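Local coordinates for protein carboxynorspermidine decarboxylase (Campylobacter jejuni subsp. jejuni 81116, PDB 3N29) that probably decarboxylates carboxynorspermidine to norspermidine with the help of pyridoxal-5'-phosphate, as a beta/alpha-barrel-fold member of the basic amino acid decarboxylases, at residues Ala130-Phe144 and Ser149-Asn161. Numbering follows the deposited sequence.
Sequences ASLSHHIVFNSLAQF and SKTQKNSLGLRCN
Strands 135-138 and 155-159 run parallel, their axes 4.3 Å apart and turned by 30°, with H135 beside S155 and F138 beside L158. Five backbone hydrogen bonds join them, from S155 N to H134 O at one end through to R159 N with F138 O (2.9 Å) at the other. V137 faces G157 at a CA-CA distance of 4.2 Å; with no side chain on G157, V137 CG2 can lie close to its CA. Ahead of the strands, the amide of N154 ties down the end of helix 123-132: ND2 gives one hydrogen to A130 O (2.8 Å, 170°), in the carbonyl plane on a lone pair, and the other, less straight, to S133 O. I136 CD1 rests on the amide carbon, N154 CG (3.6 Å), adding apolar cover. The two strands and helix 141-147 form a right-handed beta-alpha-beta crossover, strands four and five of the eight-stranded barrel. The F138 ring has I136 CG2 over one face and F144 CA over the other, both toward its rim, while L156 CD2 reaches CE2 at 3.8 Å. Branched L158 suits its place: CD2 touches the CB atoms of F138 and F144, CD1 meets L141 CD2. On the barrel's inner side V137 CG1 packs against R159 CB (3.9 Å); with CG anti to the backbone N (chi1 176°), the extended arginine reaches out so that NH2 hydrogen-bonds H202 O, near the bound pyridoxal-5'-phosphate.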
loop_
_atom_site.group_PDB
_atom_site.type_symbol
_atom_site.label_atom_id
_atom_site.label_comp_id
_atom_site.label_asym_id
_atom_site.label_seq_id
_atom_site.Cartn_x
_atom_site.Cartn_y
_atom_site.Cartn_z
ATOM N N ALA A 130 -2.943 -0.013 -28.205
ATOM C CA ALA A 130 -3.520 0.459 -29.454
ATOM C C ALA A 130 -4.733 -0.364 -29.905
ATOM O O ALA A 130 -5.649 0.202 -30.438
ATOM C CB ALA A 130 -2.474 0.438 -30.604
ATOM N N SER A 131 -4.710 -1.683 -29.764
ATOM C CA SER A 131 -5.845 -2.483 -30.280
ATOM C C SER A 131 -7.071 -2.273 -29.383
ATOM O O SER A 131 -8.184 -2.402 -29.825
ATOM C CB SER A 131 -5.523 -3.989 -30.369
ATOM O OG SER A 131 -5.157 -4.421 -29.061
ATOM N N LEU A 132 -6.879 -1.880 -28.136
ATOM C CA LEU A 132 -7.992 -1.737 -27.223
ATOM C C LEU A 132 -8.572 -0.309 -27.161
ATOM O O LEU A 132 -9.765 -0.145 -26.916
ATOM C CB LEU A 132 -7.567 -2.128 -25.822
ATOM C CG LEU A 132 -7.264 -3.623 -25.553
ATOM C CD1 LEU A 132 -6.668 -3.646 -24.189
ATOM C CD2 LEU A 132 -8.488 -4.599 -25.736
ATOM N N SER A 133 -7.741 0.718 -27.333
ATOM C CA SER A 133 -8.128 2.092 -26.982
ATOM C C SER A 133 -8.796 2.865 -28.076
ATOM O O SER A 133 -8.395 2.766 -29.224
ATOM C CB SER A 133 -6.878 2.860 -26.546
ATOM O OG SER A 133 -6.259 2.142 -25.503
ATOM N N HIS A 134 -9.824 3.638 -27.732
ATOM C CA HIS A 134 -10.378 4.611 -28.675
ATOM C C HIS A 134 -9.539 5.879 -28.777
ATOM O O HIS A 134 -9.239 6.354 -29.897
ATOM C CB HIS A 134 -11.836 4.905 -28.336
ATOM C CG HIS A 134 -12.673 3.685 -28.408
ATOM N ND1 HIS A 134 -12.729 2.779 -27.373
ATOM C CD2 HIS A 134 -13.388 3.144 -29.437
ATOM C CE1 HIS A 134 -13.474 1.747 -27.744
ATOM N NE2 HIS A 134 -13.891 1.947 -28.989
ATOM N N HIS A 135 -9.161 6.419 -27.620
ATOM C CA HIS A 135 -8.260 7.532 -27.517
ATOM C C HIS A 135 -6.953 7.109 -26.817
ATOM O O HIS A 135 -7.004 6.330 -25.859
ATOM C CB HIS A 135 -8.870 8.587 -26.626
ATOM C CG HIS A 135 -10.021 9.319 -27.239
ATOM N ND1 HIS A 135 -10.511 10.495 -26.699
ATOM C CD2 HIS A 135 -10.808 9.031 -28.309
ATOM C CE1 HIS A 135 -11.499 10.936 -27.469
ATOM N NE2 HIS A 135 -11.702 10.065 -28.444
ATOM N N ILE A 136 -5.820 7.643 -27.291
ATOM C CA ILE A 136 -4.558 7.558 -26.592
ATOM C C ILE A 136 -4.010 8.973 -26.361
ATOM O O ILE A 136 -3.904 9.787 -27.282
ATOM C CB ILE A 136 -3.571 6.671 -27.318
ATOM C CG1 ILE A 136 -4.050 5.202 -27.309
ATOM C CG2 ILE A 136 -2.149 6.671 -26.596
ATOM C CD1 ILE A 136 -3.205 4.276 -28.315
ATOM N N VAL A 137 -3.613 9.266 -25.121
ATOM C CA VAL A 137 -3.146 10.606 -24.798
ATOM C C VAL A 137 -1.740 10.455 -24.357
ATOM O O VAL A 137 -1.449 9.636 -23.436
ATOM C CB VAL A 137 -3.940 11.282 -23.700
ATOM C CG1 VAL A 137 -3.246 12.578 -23.210
ATOM C CG2 VAL A 137 -5.352 11.551 -24.178
ATOM N N PHE A 138 -0.866 11.183 -25.033
ATOM C CA PHE A 138 0.556 11.169 -24.652
ATOM C C PHE A 138 0.938 12.268 -23.660
ATOM O O PHE A 138 0.358 13.357 -23.615
ATOM C CB PHE A 138 1.433 11.262 -25.896
ATOM C CG PHE A 138 1.232 10.115 -26.894
ATOM C CD1 PHE A 138 1.720 8.843 -26.628
ATOM C CD2 PHE A 138 0.473 10.336 -28.098
ATOM C CE1 PHE A 138 1.525 7.810 -27.533
ATOM C CE2 PHE A 138 0.271 9.318 -28.974
ATOM C CZ PHE A 138 0.821 8.041 -28.705
ATOM N N ASN A 139 1.960 11.964 -22.871
ATOM C CA ASN A 139 2.481 12.868 -21.857
ATOM C C ASN A 139 3.580 13.861 -22.351
ATOM O O ASN A 139 3.839 14.837 -21.713
ATOM C CB ASN A 139 3.035 12.070 -20.656
ATOM C CG ASN A 139 3.390 12.956 -19.511
ATOM O OD1 ASN A 139 4.591 13.117 -19.176
ATOM N ND2 ASN A 139 2.371 13.601 -18.940
ATOM N N SER A 140 4.211 13.593 -23.492
ATOM C CA SER A 140 5.251 14.417 -24.019
ATOM C C SER A 140 5.272 14.264 -25.567
ATOM O O SER A 140 4.791 13.271 -26.102
ATOM C CB SER A 140 6.589 13.935 -23.450
ATOM O OG SER A 140 6.950 12.663 -24.040
ATOM N N LEU A 141 5.955 15.188 -26.232
ATOM C CA LEU A 141 6.096 15.131 -27.697
ATOM C C LEU A 141 6.916 13.923 -28.133
ATOM O O LEU A 141 6.589 13.286 -29.137
ATOM C CB LEU A 141 6.736 16.418 -28.213
ATOM C CG LEU A 141 5.844 17.647 -28.080
ATOM C CD1 LEU A 141 6.581 18.899 -28.649
ATOM C CD2 LEU A 141 4.507 17.404 -28.793
ATOM N N ALA A 142 7.979 13.613 -27.358
ATOM C CA ALA A 142 8.844 12.449 -27.620
ATOM C C ALA A 142 8.021 11.154 -27.627
ATOM O O ALA A 142 8.136 10.344 -28.556
ATOM C CB ALA A 142 9.994 12.365 -26.620
ATOM N N GLN A 143 7.152 10.982 -26.640
ATOM C CA GLN A 143 6.356 9.767 -26.553
ATOM C C GLN A 143 5.373 9.715 -27.746
ATOM O O GLN A 143 5.250 8.683 -28.407
ATOM C CB GLN A 143 5.620 9.714 -25.219
ATOM C CG GLN A 143 6.477 9.293 -24.049
ATOM C CD GLN A 143 6.204 7.880 -23.668
ATOM O OE1 GLN A 143 7.098 7.038 -23.578
ATOM N NE2 GLN A 143 4.970 7.606 -23.470
ATOM N N PHE A 144 4.762 10.851 -28.058
ATOM C CA PHE A 144 3.893 10.953 -29.224
ATOM C C PHE A 144 4.695 10.593 -30.499
ATOM O O PHE A 144 4.277 9.732 -31.296
ATOM C CB PHE A 144 3.300 12.338 -29.298
ATOM C CG PHE A 144 2.786 12.735 -30.628
ATOM C CD1 PHE A 144 1.971 11.880 -31.392
ATOM C CD2 PHE A 144 3.083 13.998 -31.130
ATOM C CE1 PHE A 144 1.516 12.299 -32.672
ATOM C CE2 PHE A 144 2.625 14.423 -32.380
ATOM C CZ PHE A 144 1.836 13.574 -33.138
ATOM N N SER A 149 3.437 5.996 -35.165
ATOM C CA SER A 149 3.273 5.009 -36.258
ATOM C C SER A 149 2.639 3.684 -35.811
ATOM O O SER A 149 2.193 2.935 -36.650
ATOM C CB SER A 149 4.596 4.720 -36.949
ATOM O OG SER A 149 5.360 3.828 -36.161
ATOM N N LYS A 150 2.577 3.412 -34.501
ATOM C CA LYS A 150 1.930 2.209 -33.991
ATOM C C LYS A 150 0.511 2.523 -33.506
ATOM O O LYS A 150 -0.183 1.648 -32.992
ATOM C CB LYS A 150 2.740 1.621 -32.834
ATOM C CG LYS A 150 4.203 1.388 -33.159
ATOM C CD LYS A 150 4.406 0.067 -33.907
ATOM C CE LYS A 150 5.672 -0.715 -33.405
ATOM N NZ LYS A 150 6.776 -0.781 -34.417
ATOM N N THR A 151 0.077 3.766 -33.640
ATOM C CA THR A 151 -1.230 4.169 -33.122
ATOM C C THR A 151 -2.109 4.841 -34.200
ATOM O O THR A 151 -2.872 5.764 -33.898
ATOM C CB THR A 151 -1.077 5.091 -31.878
ATOM O OG1 THR A 151 -0.261 6.233 -32.207
ATOM C CG2 THR A 151 -0.441 4.332 -30.708
ATOM N N GLN A 152 -2.013 4.383 -35.447
ATOM C CA GLN A 152 -2.691 5.071 -36.544
ATOM C C GLN A 152 -4.205 4.942 -36.502
ATOM O O GLN A 152 -4.910 5.780 -37.032
ATOM C CB GLN A 152 -2.104 4.647 -37.893
ATOM C CG GLN A 152 -0.713 5.278 -38.117
ATOM C CD GLN A 152 0.006 4.750 -39.324
ATOM O OE1 GLN A 152 1.007 4.038 -39.204
ATOM N NE2 GLN A 152 -0.487 5.098 -40.501
ATOM N N LYS A 153 -4.712 3.932 -35.838
ATOM C CA LYS A 153 -6.164 3.714 -35.789
ATOM C C LYS A 153 -6.796 4.305 -34.529
ATOM O O LYS A 153 -7.992 4.193 -34.310
ATOM C CB LYS A 153 -6.443 2.212 -35.935
ATOM C CG LYS A 153 -6.197 1.727 -37.393
ATOM C CD LYS A 153 -6.489 0.238 -37.596
ATOM C CE LYS A 153 -6.310 -0.173 -39.062
ATOM N NZ LYS A 153 -6.493 -1.644 -39.193
ATOM N N ASN A 154 -5.993 4.952 -33.693
ATOM C CA ASN A 154 -6.488 5.566 -32.474
ATOM C C ASN A 154 -6.558 7.083 -32.628
ATOM O O ASN A 154 -5.805 7.664 -33.398
ATOM C CB ASN A 154 -5.498 5.259 -31.351
ATOM C CG ASN A 154 -5.105 3.798 -31.309
ATOM O OD1 ASN A 154 -4.002 3.425 -31.727
ATOM N ND2 ASN A 154 -5.967 2.980 -30.783
ATOM N N SER A 155 -7.383 7.728 -31.820
ATOM C CA SER A 155 -7.443 9.179 -31.781
ATOM C C SER A 155 -6.472 9.655 -30.732
ATOM O O SER A 155 -6.528 9.250 -29.560
ATOM C CB SER A 155 -8.841 9.612 -31.383
ATOM O OG SER A 155 -9.022 10.991 -31.529
ATOM N N LEU A 156 -5.581 10.500 -31.160
ATOM C CA LEU A 156 -4.394 10.824 -30.378
ATOM C C LEU A 156 -4.590 12.169 -29.737
ATOM O O LEU A 156 -5.073 13.147 -30.361
ATOM C CB LEU A 156 -3.153 10.837 -31.249
ATOM C CG LEU A 156 -2.779 9.581 -32.020
ATOM C CD1 LEU A 156 -1.455 9.903 -32.763
ATOM C CD2 LEU A 156 -2.696 8.327 -31.121
ATOM N N GLY A 157 -4.248 12.225 -28.457
ATOM C CA GLY A 157 -4.286 13.481 -27.712
ATOM C C GLY A 157 -2.959 13.749 -27.031
ATOM O O GLY A 157 -2.093 12.844 -26.912
ATOM N N LEU A 158 -2.795 14.985 -26.582
ATOM C CA LEU A 158 -1.680 15.381 -25.718
ATOM C C LEU A 158 -2.154 15.963 -24.399
ATOM O O LEU A 158 -3.096 16.775 -24.365
ATOM C CB LEU A 158 -0.800 16.417 -26.395
ATOM C CG LEU A 158 -0.158 15.971 -27.723
ATOM C CD1 LEU A 158 0.378 17.178 -28.481
ATOM C CD2 LEU A 158 0.930 14.848 -27.558
ATOM N N ARG A 159 -1.444 15.620 -23.327
ATOM C CA ARG A 159 -1.754 16.168 -22.032
ATOM C C ARG A 159 -1.024 17.492 -21.860
ATOM O O ARG A 159 0.156 17.605 -22.177
ATOM C CB ARG A 159 -1.409 15.206 -20.913
ATOM C CG ARG A 159 -1.659 15.862 -19.575
ATOM C CD ARG A 159 -1.666 14.875 -18.444
ATOM N NE ARG A 159 -1.998 15.437 -17.135
ATOM C CZ ARG A 159 -2.054 14.730 -16.006
ATOM N NH1 ARG A 159 -1.752 13.440 -16.008
ATOM N NH2 ARG A 159 -2.393 15.307 -14.860
ATOM N N CYS A 160 -1.751 18.481 -21.371
ATOM C CA CYS A 160 -1.287 19.864 -21.211
ATOM C C CYS A 160 -1.022 20.130 -19.726
ATOM O O CYS A 160 -1.860 19.807 -18.869
ATOM C CB CYS A 160 -2.385 20.771 -21.675
ATOM S SG CYS A 160 -2.725 20.535 -23.447
ATOM N N ASN A 161 0.135 20.697 -19.428
ATOM C CA ASN A 161 0.499 21.065 -18.071
ATOM C C ASN A 161 -0.071 22.456 -17.901
ATOM O O ASN A 161 0.431 23.378 -18.453
ATOM C CB ASN A 161 2.013 21.071 -17.884
ATOM C CG ASN A 161 2.426 21.492 -16.491
ATOM O OD1 ASN A 161 1.627 22.127 -15.785
ATOM N ND2 ASN A 161 3.704 21.161 -16.076
#